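Long-range contact in coronin (PDB 4OZU), which probably binds actin filaments in the parasite Toxoplasma gondii; this chain is its WD40-repeat beta-propeller domain: residues A[74-86]-A[95-109]. Residues are numbered along the deposited sequence; the frame is centred on the assembly and turned at random.
Sequences KIKGHTASIQDTN and LATACEDTIVRIWQL
His78 and Thr97 are joined by a short hydrogen bond, 2.7 Å from His78 NE2 to Thr97 OG1. The hydroxyl lies at the edge of the imidazole, near its plane. Trp107 NE1 donates to the same hydroxyl, 3.2 Å from Thr97 OG1, in the plane of the indole. Thr97 OG1 sits between its backbone N and carbonyl carbon (chi1 61°), which places it where both rings can meet it. His78 ND1 is held by Gly56 O, so both ring nitrogens are engaged, which probably fixes the turn of the imidazole.

Asp101 OD2 accepts from Thr79 OG1 at 2.7 Å, on the anti lone pair, and from Thr79 N at 3.1 Å. Arg105 grips the same carboxylate end-on, with NH1 to OD1 and NH2 to OD2, in a salt bridge. His78 CA lies over one face of the guanidinium and Ile103 CG2 over the other. OD1 also accepts from Ile103 N, which forms an Asx turn.

Apolar packing centres on Ile75. Its CG2 makes a CH-pi contact over the six-membered ring of Trp107, 3.4 Å from the centroid. Ile75 CD1 meets Leu95 CD1 tip to tip at 4.1 Å.

Backbone bonds pair strand 82-86 with strand 95-99 in antiparallel fashion. Gln83 and Asp84 both face Ala98, a classic beta bulge; Gln83 N reaches Ala98 O at 2.9 Å.

The His78-Thr97-Trp107 chain matches the structural hydrogen-bond network of a WD40 repeat. Asp101, in the tight turn between strands, pairs here with Thr79 and Arg105 and is not bonded to His78. Together they tie loop 76-81 to the next blade of the beta-propeller.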
loop_
_atom_site.group_PDB
_atom_site.type_symbol
_atom_site.label_atom_id
_atom_site.label_comp_id
_atom_site.label_asym_id
_atom_site.label_seq_id
_atom_site.Cartn_x
_atom_site.Cartn_y
_atom_site.Cartn_z
ATOM N N LYS A 74 -5.831 -0.280 21.237
ATOM C CA LYS A 74 -4.571 0.457 21.196
ATOM C C LYS A 74 -3.355 -0.448 21.073
ATOM O O LYS A 74 -3.240 -1.456 21.767
ATOM C CB LYS A 74 -4.414 1.312 22.450
ATOM C CG LYS A 74 -5.578 2.231 22.738
ATOM C CD LYS A 74 -5.708 3.321 21.698
ATOM C CE LYS A 74 -6.814 4.287 22.087
ATOM N NZ LYS A 74 -6.984 5.361 21.085
ATOM N N ILE A 75 -2.441 -0.060 20.193
ATOM C CA ILE A 75 -1.142 -0.701 20.095
ATOM C C ILE A 75 -0.083 0.329 20.480
ATOM O O ILE A 75 0.030 1.373 19.840
ATOM C CB ILE A 75 -0.893 -1.255 18.673
ATOM C CG1 ILE A 75 -1.913 -2.349 18.359
ATOM C CG2 ILE A 75 0.535 -1.803 18.541
ATOM C CD1 ILE A 75 -1.778 -2.953 16.971
ATOM N N LYS A 76 0.674 0.035 21.536
ATOM C CA LYS A 76 1.696 0.954 22.044
ATOM C C LYS A 76 3.099 0.428 21.697
ATOM O O LYS A 76 3.390 0.191 20.528
ATOM C CB LYS A 76 1.520 1.150 23.550
ATOM C CG LYS A 76 0.148 1.703 23.928
ATOM C CD LYS A 76 0.061 2.041 25.408
ATOM C CE LYS A 76 -1.309 2.591 25.781
ATOM N NZ LYS A 76 -1.611 3.882 25.103
ATOM N N GLY A 77 3.970 0.260 22.687
ATOM C CA GLY A 77 5.286 -0.316 22.442
ATOM C C GLY A 77 6.286 0.644 21.816
ATOM O O GLY A 77 7.431 0.737 22.269
ATOM N N HIS A 78 5.859 1.356 20.778
ATOM C CA HIS A 78 6.710 2.335 20.102
ATOM C C HIS A 78 7.206 3.406 21.064
ATOM O O HIS A 78 6.483 3.809 21.971
ATOM C CB HIS A 78 5.953 3.007 18.953
ATOM C CG HIS A 78 5.145 2.062 18.122
ATOM N ND1 HIS A 78 3.799 1.852 18.333
ATOM C CD2 HIS A 78 5.489 1.274 17.077
ATOM C CE1 HIS A 78 3.350 0.974 17.453
ATOM N NE2 HIS A 78 4.357 0.609 16.679
ATOM N N THR A 79 8.436 3.872 20.852
ATOM C CA THR A 79 9.017 4.918 21.689
ATOM C C THR A 79 9.135 6.226 20.900
ATOM O O THR A 79 9.486 7.270 21.448
ATOM C CB THR A 79 10.395 4.492 22.249
ATOM O OG1 THR A 79 11.394 4.524 21.218
ATOM C CG2 THR A 79 10.312 3.089 22.843
ATOM N N ALA A 80 8.802 6.165 19.614
ATOM C CA ALA A 80 8.747 7.354 18.772
ATOM C C ALA A 80 7.569 7.217 17.808
ATOM O O ALA A 80 6.756 6.312 17.952
ATOM C CB ALA A 80 10.062 7.546 18.025
ATOM N N SER A 81 7.479 8.112 16.831
ATOM C CA SER A 81 6.318 8.147 15.947
ATOM C C SER A 81 6.303 6.981 14.969
ATOM O O SER A 81 7.347 6.451 14.593
ATOM C CB SER A 81 6.279 9.458 15.164
ATOM O OG SER A 81 7.293 9.482 14.174
ATOM N N ILE A 82 5.100 6.603 14.556
ATOM C CA ILE A 82 4.909 5.543 13.580
ATOM C C ILE A 82 5.027 6.107 12.167
ATOM O O ILE A 82 4.315 7.047 11.803
ATOM C CB ILE A 82 3.539 4.864 13.752
ATOM C CG1 ILE A 82 3.436 4.219 15.136
ATOM C CG2 ILE A 82 3.317 3.814 12.673
ATOM C CD1 ILE A 82 2.007 3.922 15.576
ATOM N N GLN A 83 5.913 5.512 11.376
ATOM C CA GLN A 83 6.181 5.968 10.010
ATOM C C GLN A 83 5.440 5.173 8.944
ATOM O O GLN A 83 5.165 5.691 7.861
ATOM C CB GLN A 83 7.677 5.911 9.723
ATOM C CG GLN A 83 8.478 6.892 10.561
ATOM C CD GLN A 83 8.096 8.337 10.293
ATOM O OE1 GLN A 83 7.708 9.069 11.206
ATOM N NE2 GLN A 83 8.206 8.754 9.037
ATOM N N ASP A 84 5.143 3.912 9.236
ATOM C CA ASP A 84 4.428 3.069 8.291
ATOM C C ASP A 84 3.763 1.919 9.029
ATOM O O ASP A 84 4.235 1.468 10.071
ATOM C CB ASP A 84 5.370 2.523 7.205
ATOM C CG ASP A 84 4.620 1.937 6.007
ATOM O OD1 ASP A 84 3.449 2.321 5.786
ATOM O OD2 ASP A 84 5.205 1.097 5.273
ATOM N N THR A 85 2.659 1.448 8.471
ATOM C CA THR A 85 1.896 0.353 9.050
ATOM C C THR A 85 1.384 -0.498 7.898
ATOM O O THR A 85 0.949 0.043 6.892
ATOM C CB THR A 85 0.687 0.843 9.888
ATOM O OG1 THR A 85 1.126 1.745 10.914
ATOM C CG2 THR A 85 -0.023 -0.332 10.527
ATOM N N ASN A 86 1.432 -1.817 8.045
ATOM C CA ASN A 86 0.847 -2.710 7.046
ATOM C C ASN A 86 0.387 -4.019 7.669
ATOM O O ASN A 86 1.134 -4.672 8.394
ATOM C CB ASN A 86 1.837 -2.995 5.912
ATOM C CG ASN A 86 1.705 -2.013 4.756
ATOM O OD1 ASN A 86 0.620 -1.836 4.193
ATOM N ND2 ASN A 86 2.804 -1.360 4.408
ATOM N N LEU A 95 0.108 -7.646 11.983
ATOM C CA LEU A 95 0.504 -6.448 11.270
ATOM C C LEU A 95 1.896 -6.028 11.693
ATOM O O LEU A 95 2.427 -6.508 12.701
ATOM C CB LEU A 95 -0.492 -5.311 11.514
ATOM C CG LEU A 95 -0.614 -4.787 12.948
ATOM C CD1 LEU A 95 -1.108 -3.358 12.926
ATOM C CD2 LEU A 95 -1.564 -5.646 13.786
ATOM N N ALA A 96 2.473 -5.128 10.906
ATOM C CA ALA A 96 3.794 -4.594 11.182
ATOM C C ALA A 96 3.790 -3.071 11.204
ATOM O O ALA A 96 3.113 -2.429 10.410
ATOM C CB ALA A 96 4.781 -5.090 10.149
ATOM N N THR A 97 4.577 -2.501 12.109
ATOM C CA THR A 97 4.805 -1.066 12.121
ATOM C C THR A 97 6.292 -0.777 11.985
ATOM O O THR A 97 7.130 -1.511 12.507
ATOM C CB THR A 97 4.298 -0.401 13.409
ATOM O OG1 THR A 97 4.986 -0.956 14.536
ATOM C CG2 THR A 97 2.804 -0.595 13.572
ATOM N N ALA A 98 6.594 0.294 11.263
ATOM C CA ALA A 98 7.924 0.873 11.213
ATOM C C ALA A 98 7.926 2.123 12.072
ATOM O O ALA A 98 6.985 2.905 12.026
ATOM C CB ALA A 98 8.321 1.207 9.790
ATOM N N CYS A 99 8.991 2.326 12.840
ATOM C CA CYS A 99 9.016 3.395 13.828
ATOM C C CYS A 99 10.260 4.275 13.699
ATOM O O CYS A 99 11.326 3.823 13.258
ATOM C CB CYS A 99 8.945 2.793 15.228
ATOM S SG CYS A 99 8.776 3.988 16.553
ATOM N N GLU A 100 10.110 5.539 14.084
ATOM C CA GLU A 100 11.223 6.478 14.075
ATOM C C GLU A 100 12.342 6.037 15.002
ATOM O O GLU A 100 13.466 6.515 14.872
ATOM C CB GLU A 100 10.761 7.880 14.478
ATOM C CG GLU A 100 10.283 8.742 13.322
ATOM C CD GLU A 100 10.212 10.217 13.680
ATOM O OE1 GLU A 100 10.205 10.542 14.888
ATOM O OE2 GLU A 100 10.167 11.053 12.753
ATOM N N ASP A 101 12.051 5.137 15.941
ATOM C CA ASP A 101 13.090 4.682 16.871
ATOM C C ASP A 101 13.920 3.536 16.274
ATOM O O ASP A 101 14.698 2.894 16.981
ATOM C CB ASP A 101 12.482 4.267 18.222
ATOM C CG ASP A 101 11.498 3.112 18.115
ATOM O OD1 ASP A 101 11.443 2.433 17.065
ATOM O OD2 ASP A 101 10.776 2.878 19.114
ATOM N N THR A 102 13.746 3.313 14.969
ATOM C CA THR A 102 14.550 2.391 14.149
ATOM C C THR A 102 14.110 0.932 14.237
ATOM O O THR A 102 14.700 0.070 13.583
ATOM C CB THR A 102 16.072 2.441 14.502
ATOM O OG1 THR A 102 16.336 1.730 15.720
ATOM C CG2 THR A 102 16.575 3.883 14.609
ATOM N N ILE A 103 13.050 0.661 14.992
ATOM C CA ILE A 103 12.593 -0.705 15.211
ATOM C C ILE A 103 11.348 -1.030 14.384
ATOM O O ILE A 103 10.406 -0.237 14.317
ATOM C CB ILE A 103 12.307 -0.940 16.711
ATOM C CG1 ILE A 103 13.608 -0.786 17.505
ATOM C CG2 ILE A 103 11.701 -2.325 16.946
ATOM C CD1 ILE A 103 13.428 -0.737 19.014
ATOM N N VAL A 104 11.363 -2.196 13.739
ATOM C CA VAL A 104 10.170 -2.738 13.103
ATOM C C VAL A 104 9.554 -3.742 14.066
ATOM O O VAL A 104 10.237 -4.636 14.559
ATOM C CB VAL A 104 10.475 -3.413 11.743
ATOM C CG1 VAL A 104 9.202 -3.998 11.134
ATOM C CG2 VAL A 104 11.095 -2.415 10.782
ATOM N N ARG A 105 8.263 -3.573 14.342
ATOM C CA ARG A 105 7.554 -4.406 15.306
ATOM C C ARG A 105 6.456 -5.203 14.615
ATOM O O ARG A 105 5.694 -4.653 13.829
ATOM C CB ARG A 105 6.954 -3.538 16.416
ATOM C CG ARG A 105 8.000 -2.874 17.296
ATOM C CD ARG A 105 7.380 -1.881 18.271
ATOM N NE ARG A 105 8.374 -1.337 19.198
ATOM C CZ ARG A 105 9.166 -0.299 18.939
ATOM N NH1 ARG A 105 9.096 0.329 17.774
ATOM N NH2 ARG A 105 10.035 0.123 19.857
ATOM N N ILE A 106 6.402 -6.500 14.903
ATOM C CA ILE A 106 5.335 -7.362 14.404
ATOM C C ILE A 106 4.345 -7.574 15.540
ATOM O O ILE A 106 4.728 -7.942 16.650
ATOM C CB ILE A 106 5.857 -8.731 13.903
ATOM C CG1 ILE A 106 7.079 -8.560 12.992
ATOM C CG2 ILE A 106 4.753 -9.480 13.174
ATOM C CD1 ILE A 106 6.865 -7.638 11.821
ATOM N N TRP A 107 3.074 -7.335 15.251
ATOM C CA TRP A 107 2.023 -7.384 16.254
ATOM C C TRP A 107 1.026 -8.498 15.967
ATOM O O TRP A 107 0.741 -8.788 14.809
ATOM C CB TRP A 107 1.285 -6.052 16.295
ATOM C CG TRP A 107 2.152 -4.889 16.599
ATOM C CD1 TRP A 107 2.665 -3.997 15.707
ATOM C CD2 TRP A 107 2.601 -4.468 17.894
ATOM N NE1 TRP A 107 3.406 -3.045 16.364
ATOM C CE2 TRP A 107 3.385 -3.313 17.706
ATOM C CE3 TRP A 107 2.419 -4.957 19.189
ATOM C CZ2 TRP A 107 3.985 -2.642 18.765
ATOM C CZ3 TRP A 107 3.013 -4.287 20.241
ATOM C CH2 TRP A 107 3.788 -3.141 20.022
ATOM N N GLN A 108 0.496 -9.102 17.027
ATOM C CA GLN A 108 -0.585 -10.076 16.907
ATOM C C GLN A 108 -1.778 -9.656 17.754
ATOM O O GLN A 108 -1.726 -9.695 18.987
ATOM C CB GLN A 108 -0.118 -11.468 17.323
ATOM C CG GLN A 108 -1.149 -12.554 17.055
ATOM C CD GLN A 108 -0.606 -13.946 17.296
ATOM O OE1 GLN A 108 0.302 -14.140 18.102
ATOM N NE2 GLN A 108 -1.159 -14.924 16.590
ATOM N N LEU A 109 -2.859 -9.259 17.088
ATOM C CA LEU A 109 -4.087 -8.864 17.781
ATOM C C LEU A 109 -4.768 -10.065 18.431
ATOM O O LEU A 109 -4.633 -11.192 17.952
ATOM C CB LEU A 109 -5.055 -8.187 16.806
ATOM C CG LEU A 109 -4.584 -6.838 16.258
ATOM C CD1 LEU A 109 -5.333 -6.484 14.992
ATOM C CD2 LEU A 109 -4.763 -5.748 17.301
#